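Local coordinates for interferon-inducible protein AIM2 (Mus musculus, PDB 4JBM), which senses double-stranded DNA in the cytosol through its HIN domain, the part present here, and mediates activation of the AIM2 inflammasome, leading to pyroptosis, at residues A29-A32 with F37-V40; S66-V71 with L160-V165; Y130-K135 with M139-L144. One frame throughout, in Å; residues are numbered along the deposited sequence.

Overall arrangement
Interactions 1 and 3 are buried antiparallel hairpin contacts, one in each OB-type beta unit of the HIN domain, with centres about 24 Å apart. Both combine backbone hydrogen bonds with apolar packing, a V31 methyl over the F38 ring in interaction 1 and the Y130 ring against V143 in interaction 3. Interaction 2 is smaller, partly buried and purely aromatic, joining one unit to the other without a hydrogen bond between its segments. Its segment 66-71 adjoins strand 37-42 of interaction 1, where F38 CE1 lies 3.6 Å from M69 SD. Its segment 160-165 packs on interaction 3, F163 CE2 approaching V143 CG2 at 3.7 Å. K135, beyond the pairing of interaction 3, packs on a DNA phosphate.

Interaction 1 of 3, residues A29-A32 with F37-V40; sequences ATVA and FFFV
V31 and F38 form the compact centre of this contact. CG2 of V31 sits over one face of the F38 ring, 3.8 Å from its centroid and 29° off the ring normal, a CH-pi arrangement. V31 CG2 and F38 CG each lie between backbone N and carbonyl carbon, with F38 chi1 at 49°, and the two side chains converge at a slant. The same methyl also reaches V40 CG1 at 3.7 Å, while A29 CB meets V40 CG2 at 3.6 Å, so A29, V31, F38 and V40 make one continuous apolar face, joined by F51 and M69.

The backbones are the antiparallel hairpin of strands 25-32 and 37-42, part of the OB-fold sheet of the HIN domain. A29 with V40 and V31 with F38 are its hydrogen-bonded pairs; V31 N bonds to F38 O at 2.9 Å.

On the face of T30, A32, F37 and F39 close side-chain contacts are few. T30 and F39 run side by side, and T30 OG1 lies in the plane of the F39 ring at its edge, 3.3 Å from F39 CD1. A32 CB touches F37 CB at 3.9 Å, but the F37 ring leads away from strand 29-32 toward R93 and A94 of helix 88-95. All three phenylalanines are partly exposed, whereas A29, T30, V31, A32 and V40 are buried.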
loop_
_atom_site.group_PDB
_atom_site.type_symbol
_atom_site.label_atom_id
_atom_site.label_comp_id
_atom_site.label_asym_id
_atom_site.label_seq_id
_atom_site.Cartn_x
_atom_site.Cartn_y
_atom_site.Cartn_z
ATOM N N ALA A 29 -7.110 -0.757 2.158
ATOM C CA ALA A 29 -7.813 -1.727 1.342
ATOM C C ALA A 29 -7.608 -1.410 -0.130
ATOM O O ALA A 29 -7.160 -0.325 -0.480
ATOM C CB ALA A 29 -9.298 -1.743 1.690
ATOM N N THR A 30 -7.899 -2.374 -0.991
ATOM C CA THR A 30 -7.911 -2.122 -2.428
ATOM C C THR A 30 -9.304 -2.427 -2.921
ATOM O O THR A 30 -9.867 -3.469 -2.590
ATOM C CB THR A 30 -6.913 -3.007 -3.176
ATOM O OG1 THR A 30 -5.598 -2.776 -2.663
ATOM C CG2 THR A 30 -6.924 -2.694 -4.671
ATOM N N VAL A 31 -9.887 -1.506 -3.673
ATOM C CA VAL A 31 -11.227 -1.741 -4.193
ATOM C C VAL A 31 -11.208 -1.462 -5.688
ATOM O O VAL A 31 -10.245 -0.890 -6.200
ATOM C CB VAL A 31 -12.280 -0.871 -3.477
ATOM C CG1 VAL A 31 -12.240 -1.101 -1.973
ATOM C CG2 VAL A 31 -12.060 0.587 -3.803
ATOM N N ALA A 32 -12.253 -1.873 -6.389
ATOM C CA ALA A 32 -12.273 -1.733 -7.838
ATOM C C ALA A 32 -13.669 -1.511 -8.372
ATOM O O ALA A 32 -14.647 -2.025 -7.838
ATOM C CB ALA A 32 -11.654 -2.955 -8.501
ATOM N N PHE A 37 -9.041 0.058 -10.490
ATOM C CA PHE A 37 -8.951 -0.151 -9.055
ATOM C C PHE A 37 -8.318 1.092 -8.421
ATOM O O PHE A 37 -7.645 1.882 -9.086
ATOM C CB PHE A 37 -8.059 -1.351 -8.743
ATOM C CG PHE A 37 -6.623 -1.138 -9.128
ATOM C CD1 PHE A 37 -6.192 -1.398 -10.423
ATOM C CD2 PHE A 37 -5.708 -0.640 -8.208
ATOM C CE1 PHE A 37 -4.872 -1.180 -10.789
ATOM C CE2 PHE A 37 -4.386 -0.414 -8.567
ATOM C CZ PHE A 37 -3.965 -0.686 -9.855
ATOM N N PHE A 38 -8.529 1.258 -7.126
ATOM C CA PHE A 38 -7.763 2.234 -6.366
ATOM C C PHE A 38 -7.624 1.744 -4.937
ATOM O O PHE A 38 -8.374 0.866 -4.492
ATOM C CB PHE A 38 -8.386 3.636 -6.441
ATOM C CG PHE A 38 -9.854 3.667 -6.153
ATOM C CD1 PHE A 38 -10.318 3.832 -4.857
ATOM C CD2 PHE A 38 -10.774 3.521 -7.179
ATOM C CE1 PHE A 38 -11.675 3.866 -4.594
ATOM C CE2 PHE A 38 -12.130 3.549 -6.923
ATOM C CZ PHE A 38 -12.580 3.717 -5.628
ATOM N N PHE A 39 -6.646 2.297 -4.230
ATOM C CA PHE A 39 -6.421 1.952 -2.836
ATOM C C PHE A 39 -7.212 2.915 -1.982
ATOM O O PHE A 39 -7.425 4.067 -2.367
ATOM C CB PHE A 39 -4.923 2.009 -2.522
ATOM C CG PHE A 39 -4.082 1.336 -3.565
ATOM C CD1 PHE A 39 -4.097 -0.050 -3.695
ATOM C CD2 PHE A 39 -3.312 2.083 -4.447
ATOM C CE1 PHE A 39 -3.341 -0.684 -4.676
ATOM C CE2 PHE A 39 -2.548 1.462 -5.432
ATOM C CZ PHE A 39 -2.564 0.074 -5.545
ATOM N N VAL A 40 -7.720 2.423 -0.860
ATOM C CA VAL A 40 -8.463 3.265 0.056
ATOM C C VAL A 40 -7.835 3.218 1.447
ATOM O O VAL A 40 -7.515 2.144 1.973
ATOM C CB VAL A 40 -9.985 2.925 0.078
ATOM C CG1 VAL A 40 -10.542 2.887 -1.335
ATOM C CG2 VAL A 40 -10.232 1.592 0.748
#

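Interaction 2 of 3, residues S66-V71 with L160-V165; sequences SNFMEV and LTFFEV
F162 drives the edge of its ring into the face of F68, a T-shaped aromatic pair between segments 89 residues apart in sequence. The fold context is a pair of OB-type beta units: F68 lies in segment 66-71, whose strand 69-71 runs beside strand 37-42 in the first, while F162 stands where the chain turns a corner between strands 157-160 and 163-168 in the second. There F162 and F163 both face V112, the geometry of a G1 beta bulge, and F162 has the matching positive phi. The bulge is tied down by N113 OD1, which accepts from F162 N, and by S180 OG, hydrogen-bonded to F162 O.

From this corner the F162 side chain can be followed outward. CB and CG are still short of segment 66-71; chi1 of -146° swings the ring across to it. The touching is done by CE1 and CZ, the other ring carbons having no partner within 4.2 Å in that segment. CE1 comes within 3.9 Å of F68 CD2, which lies in the plane of the F162 ring. At the tip, CZ stands over the centre of the F68 ring, close to all six of its carbons. The ring planes meet at 89° with centroids 4.9 Å apart, the evidence for edge-to-face rather than offset stacking. Around the pair, H28 meets the F162 ring and H65 that of F68, while I111 touches F162 and K41 touches F68. The nearest approach is F162 CZ to F68 CE2, 3.7 Å, with CZ 3.6 Å above the F68 plane.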
loop_
_atom_site.group_PDB
_atom_site.type_symbol
_atom_site.label_atom_id
_atom_site.label_comp_id
_atom_site.label_asym_id
_atom_site.label_seq_id
_atom_site.Cartn_x
_atom_site.Cartn_y
_atom_site.Cartn_z
ATOM N N SER A 66 -4.978 13.289 -5.118
ATOM C CA SER A 66 -4.301 12.946 -6.363
ATOM C C SER A 66 -4.139 11.431 -6.641
ATOM O O SER A 66 -4.303 11.016 -7.774
ATOM C CB SER A 66 -2.943 13.645 -6.430
ATOM O OG SER A 66 -3.062 14.964 -6.907
ATOM N N ASN A 67 -3.806 10.616 -5.639
ATOM C CA ASN A 67 -3.633 9.175 -5.852
ATOM C C ASN A 67 -4.602 8.164 -5.216
ATOM O O ASN A 67 -4.873 7.118 -5.816
ATOM C CB ASN A 67 -2.198 8.734 -5.566
ATOM C CG ASN A 67 -1.930 7.314 -6.049
ATOM O OD1 ASN A 67 -1.516 7.099 -7.187
ATOM N ND2 ASN A 67 -2.200 6.336 -5.193
ATOM N N PHE A 68 -5.115 8.442 -4.021
ATOM C CA PHE A 68 -5.955 7.444 -3.350
ATOM C C PHE A 68 -7.311 7.986 -2.920
ATOM O O PHE A 68 -7.697 9.090 -3.296
ATOM C CB PHE A 68 -5.221 6.811 -2.152
ATOM C CG PHE A 68 -5.002 7.749 -0.981
ATOM C CD1 PHE A 68 -4.069 8.782 -1.054
ATOM C CD2 PHE A 68 -5.716 7.581 0.202
ATOM C CE1 PHE A 68 -3.861 9.640 0.032
ATOM C CE2 PHE A 68 -5.517 8.429 1.292
ATOM C CZ PHE A 68 -4.587 9.462 1.207
ATOM N N MET A 69 -8.033 7.192 -2.138
ATOM C CA MET A 69 -9.327 7.619 -1.632
ATOM C C MET A 69 -9.331 7.483 -0.120
ATOM O O MET A 69 -8.967 6.440 0.425
ATOM C CB MET A 69 -10.457 6.780 -2.224
ATOM C CG MET A 69 -11.823 7.226 -1.741
ATOM S SD MET A 69 -13.187 6.337 -2.508
ATOM C CE MET A 69 -13.600 5.257 -1.151
ATOM N N GLU A 70 -9.758 8.549 0.549
ATOM C CA GLU A 70 -9.800 8.582 2.001
ATOM C C GLU A 70 -11.223 8.417 2.507
ATOM O O GLU A 70 -12.130 9.145 2.089
ATOM C CB GLU A 70 -9.200 9.899 2.510
ATOM C CG GLU A 70 -8.953 9.935 4.005
ATOM C CD GLU A 70 -8.097 11.111 4.434
ATOM O OE1 GLU A 70 -7.719 11.939 3.574
ATOM O OE2 GLU A 70 -7.812 11.210 5.642
ATOM N N VAL A 71 -11.407 7.459 3.408
ATOM C CA VAL A 71 -12.716 7.185 3.993
ATOM C C VAL A 71 -12.695 7.487 5.488
ATOM O O VAL A 71 -11.975 6.835 6.247
ATOM C CB VAL A 71 -13.131 5.718 3.777
ATOM C CG1 VAL A 71 -14.400 5.405 4.550
ATOM C CG2 VAL A 71 -13.343 5.442 2.303
ATOM N N LEU A 160 5.854 -3.618 1.311
ATOM C CA LEU A 160 5.466 -2.232 1.537
ATOM C C LEU A 160 3.955 -2.082 1.407
ATOM O O LEU A 160 3.353 -2.598 0.461
ATOM C CB LEU A 160 6.138 -1.325 0.496
ATOM C CG LEU A 160 7.577 -0.828 0.684
ATOM C CD1 LEU A 160 8.483 -1.921 1.180
ATOM C CD2 LEU A 160 8.110 -0.260 -0.618
ATOM N N THR A 161 3.345 -1.388 2.361
ATOM C CA THR A 161 1.931 -1.027 2.264
ATOM C C THR A 161 1.762 0.484 2.472
ATOM O O THR A 161 2.188 1.020 3.500
ATOM C CB THR A 161 1.074 -1.801 3.283
ATOM O OG1 THR A 161 1.440 -3.188 3.275
ATOM C CG2 THR A 161 -0.404 -1.662 2.961
ATOM N N PHE A 162 1.189 1.164 1.478
ATOM C CA PHE A 162 0.987 2.612 1.520
ATOM C C PHE A 162 2.284 3.408 1.661
ATOM O O PHE A 162 2.385 4.308 2.488
ATOM C CB PHE A 162 0.006 3.007 2.632
ATOM C CG PHE A 162 -0.866 4.196 2.298
ATOM C CD1 PHE A 162 -1.919 4.084 1.406
ATOM C CD2 PHE A 162 -0.635 5.428 2.910
ATOM C CE1 PHE A 162 -2.726 5.175 1.115
ATOM C CE2 PHE A 162 -1.432 6.528 2.627
ATOM C CZ PHE A 162 -2.482 6.400 1.728
ATOM N N PHE A 163 3.284 3.087 0.860
ATOM C CA PHE A 163 4.435 3.961 0.798
ATOM C C PHE A 163 4.109 4.952 -0.297
ATOM O O PHE A 163 3.144 4.746 -1.039
ATOM C CB PHE A 163 5.709 3.172 0.486
ATOM C CG PHE A 163 6.383 2.619 1.707
ATOM C CD1 PHE A 163 5.689 1.805 2.599
ATOM C CD2 PHE A 163 7.695 2.955 1.997
ATOM C CE1 PHE A 163 6.310 1.307 3.738
ATOM C CE2 PHE A 163 8.321 2.460 3.131
ATOM C CZ PHE A 163 7.623 1.640 4.008
ATOM N N GLU A 164 4.908 6.009 -0.431
ATOM C CA GLU A 164 4.611 6.985 -1.471
ATOM C C GLU A 164 5.828 7.170 -2.354
ATOM O O GLU A 164 6.945 7.054 -1.883
ATOM C CB GLU A 164 4.166 8.324 -0.857
ATOM C CG GLU A 164 2.971 8.223 0.088
ATOM C CD GLU A 164 3.374 8.111 1.549
ATOM O OE1 GLU A 164 4.559 8.355 1.860
ATOM O OE2 GLU A 164 2.502 7.784 2.384
ATOM N N VAL A 165 5.619 7.434 -3.637
ATOM C CA VAL A 165 6.735 7.860 -4.468
ATOM C C VAL A 165 7.132 9.240 -3.957
ATOM O O VAL A 165 6.278 10.053 -3.608
ATOM C CB VAL A 165 6.366 7.903 -5.968
ATOM C CG1 VAL A 165 7.355 8.729 -6.772
ATOM C CG2 VAL A 165 6.255 6.494 -6.527
#

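Interaction 3 of 3, residues Y130-K135 with M139-L144; sequences YGIHDK and MEVLVL
With chi1 at 66°, I132 places CG1 between its backbone N and carbonyl carbon, and the extended chi2 of 170° carries CD1 across to V141 CG2 at 3.5 Å. V141 supplies that methyl because its CG1 takes the place opposite the backbone N, leaving CG2 beside it; the two side chains meet at about a right angle. I132 CG1 also packs on M139 CB at 3.9 Å, although the rest of the M139 chain leads away from I132.

The Y130 ring has V141 O at its edge, near its plane, and further along the strand its CE2 lies 3.8 Å from V143 CG2. These contacts belong to the antiparallel hairpin of strands 127-134 and 137-144, in the second OB-type beta unit of the HIN domain. Y130 with V141 and I132 with M139 are hydrogen-bonded pairs, the latter closed by I132 N to M139 O (2.9 Å) and M139 N to I132 O (3.0 Å). Between them, G131 and E140 make a non-hydrogen-bonded pair, where E140 CA also approaches Y130 O at 3.3 Å in a CA-H...O contact. The face bearing Y130, I132, M139 and V141 is buried against L174, I158 and F182. E140 leaves by the other face, where OE1 makes a weak hydrogen bond to Q173 NE2.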
loop_
_atom_site.group_PDB
_atom_site.type_symbol
_atom_site.label_atom_id
_atom_site.label_comp_id
_atom_site.label_asym_id
_atom_site.label_seq_id
_atom_site.Cartn_x
_atom_site.Cartn_y
_atom_site.Cartn_z
ATOM N N TYR A 130 16.731 1.349 1.858
ATOM C CA TYR A 130 16.785 0.012 1.297
ATOM C C TYR A 130 16.985 0.103 -0.204
ATOM O O TYR A 130 16.146 0.642 -0.921
ATOM C CB TYR A 130 15.495 -0.744 1.611
ATOM C CG TYR A 130 15.279 -1.023 3.089
ATOM C CD1 TYR A 130 15.785 -2.175 3.680
ATOM C CD2 TYR A 130 14.548 -0.151 3.885
ATOM C CE1 TYR A 130 15.578 -2.445 5.024
ATOM C CE2 TYR A 130 14.334 -0.411 5.228
ATOM C CZ TYR A 130 14.851 -1.557 5.792
ATOM O OH TYR A 130 14.642 -1.817 7.129
ATOM N N GLY A 131 18.110 -0.421 -0.681
ATOM C CA GLY A 131 18.318 -0.506 -2.110
ATOM C C GLY A 131 17.471 -1.669 -2.581
ATOM O O GLY A 131 17.690 -2.803 -2.177
ATOM N N ILE A 132 16.478 -1.386 -3.412
ATOM C CA ILE A 132 15.630 -2.428 -3.946
ATOM C C ILE A 132 15.857 -2.539 -5.441
ATOM O O ILE A 132 16.311 -1.574 -6.078
ATOM C CB ILE A 132 14.129 -2.181 -3.666
ATOM C CG1 ILE A 132 13.629 -0.943 -4.410
ATOM C CG2 ILE A 132 13.867 -2.063 -2.181
ATOM C CD1 ILE A 132 12.097 -0.774 -4.378
ATOM N N HIS A 133 15.551 -3.713 -5.993
ATOM C CA HIS A 133 15.813 -3.951 -7.411
ATOM C C HIS A 133 14.870 -4.940 -8.085
ATOM O O HIS A 133 14.344 -5.869 -7.456
ATOM C CB HIS A 133 17.262 -4.416 -7.611
ATOM C CG HIS A 133 17.514 -5.823 -7.165
ATOM N ND1 HIS A 133 17.692 -6.159 -5.843
ATOM C CD2 HIS A 133 17.606 -6.980 -7.866
ATOM C CE1 HIS A 133 17.891 -7.462 -5.744
ATOM N NE2 HIS A 133 17.838 -7.983 -6.954
ATOM N N ASP A 134 14.657 -4.709 -9.378
ATOM C CA ASP A 134 14.047 -5.686 -10.266
ATOM C C ASP A 134 14.781 -5.605 -11.603
ATOM O O ASP A 134 15.850 -5.000 -11.676
ATOM C CB ASP A 134 12.526 -5.485 -10.383
ATOM C CG ASP A 134 12.136 -4.126 -10.973
ATOM O OD1 ASP A 134 12.921 -3.541 -11.742
ATOM O OD2 ASP A 134 11.033 -3.633 -10.651
ATOM N N LYS A 135 14.230 -6.204 -12.652
ATOM C CA LYS A 135 14.910 -6.196 -13.945
ATOM C C LYS A 135 14.853 -4.851 -14.681
ATOM O O LYS A 135 15.524 -4.673 -15.694
ATOM C CB LYS A 135 14.388 -7.337 -14.828
ATOM C CG LYS A 135 14.826 -8.714 -14.346
ATOM C CD LYS A 135 14.433 -9.827 -15.301
ATOM C CE LYS A 135 15.514 -10.895 -15.340
ATOM N NZ LYS A 135 15.972 -11.267 -13.972
ATOM N N MET A 139 16.241 1.199 -7.121
ATOM C CA MET A 139 15.543 2.290 -6.461
ATOM C C MET A 139 15.822 2.242 -4.974
ATOM O O MET A 139 16.415 1.288 -4.485
ATOM C CB MET A 139 14.038 2.185 -6.737
ATOM C CG MET A 139 13.262 3.480 -6.592
ATOM S SD MET A 139 11.505 3.192 -6.865
ATOM C CE MET A 139 10.907 4.885 -6.760
ATOM N N GLU A 140 15.436 3.290 -4.260
ATOM C CA GLU A 140 15.682 3.339 -2.828
ATOM C C GLU A 140 14.375 3.488 -2.054
ATOM O O GLU A 140 13.443 4.159 -2.495
ATOM C CB GLU A 140 16.684 4.446 -2.510
ATOM C CG GLU A 140 18.017 4.246 -3.221
ATOM C CD GLU A 140 19.104 5.177 -2.713
ATOM O OE1 GLU A 140 18.866 6.402 -2.664
ATOM O OE2 GLU A 140 20.198 4.682 -2.365
ATOM N N VAL A 141 14.296 2.820 -0.912
ATOM C CA VAL A 141 13.083 2.857 -0.122
ATOM C C VAL A 141 13.449 3.405 1.220
ATOM O O VAL A 141 14.221 2.795 1.957
ATOM C CB VAL A 141 12.459 1.464 0.043
ATOM C CG1 VAL A 141 11.297 1.516 1.029
ATOM C CG2 VAL A 141 11.993 0.958 -1.292
ATOM N N LEU A 142 12.899 4.574 1.520
ATOM C CA LEU A 142 13.264 5.312 2.713
ATOM C C LEU A 142 12.280 5.045 3.838
ATOM O O LEU A 142 11.123 5.440 3.764
ATOM C CB LEU A 142 13.310 6.803 2.373
ATOM C CG LEU A 142 13.561 7.872 3.437
ATOM C CD1 LEU A 142 14.882 7.636 4.140
ATOM C CD2 LEU A 142 13.553 9.227 2.752
ATOM N N VAL A 143 12.744 4.372 4.880
ATOM C CA VAL A 143 11.894 4.109 6.029
ATOM C C VAL A 143 12.417 4.975 7.180
ATOM O O VAL A 143 13.527 4.767 7.667
ATOM C CB VAL A 143 11.914 2.622 6.419
ATOM C CG1 VAL A 143 11.261 2.411 7.781
ATOM C CG2 VAL A 143 11.229 1.781 5.346
ATOM N N LEU A 144 11.679 5.998 7.571
ATOM C CA LEU A 144 12.107 6.841 8.683
ATOM C C LEU A 144 11.916 6.217 10.051
ATOM O O LEU A 144 10.974 5.490 10.287
ATOM C CB LEU A 144 11.462 8.211 8.606
ATOM C CG LEU A 144 11.870 8.933 7.332
ATOM C CD1 LEU A 144 11.328 10.338 7.256
ATOM C CD2 LEU A 144 13.373 8.975 7.180
#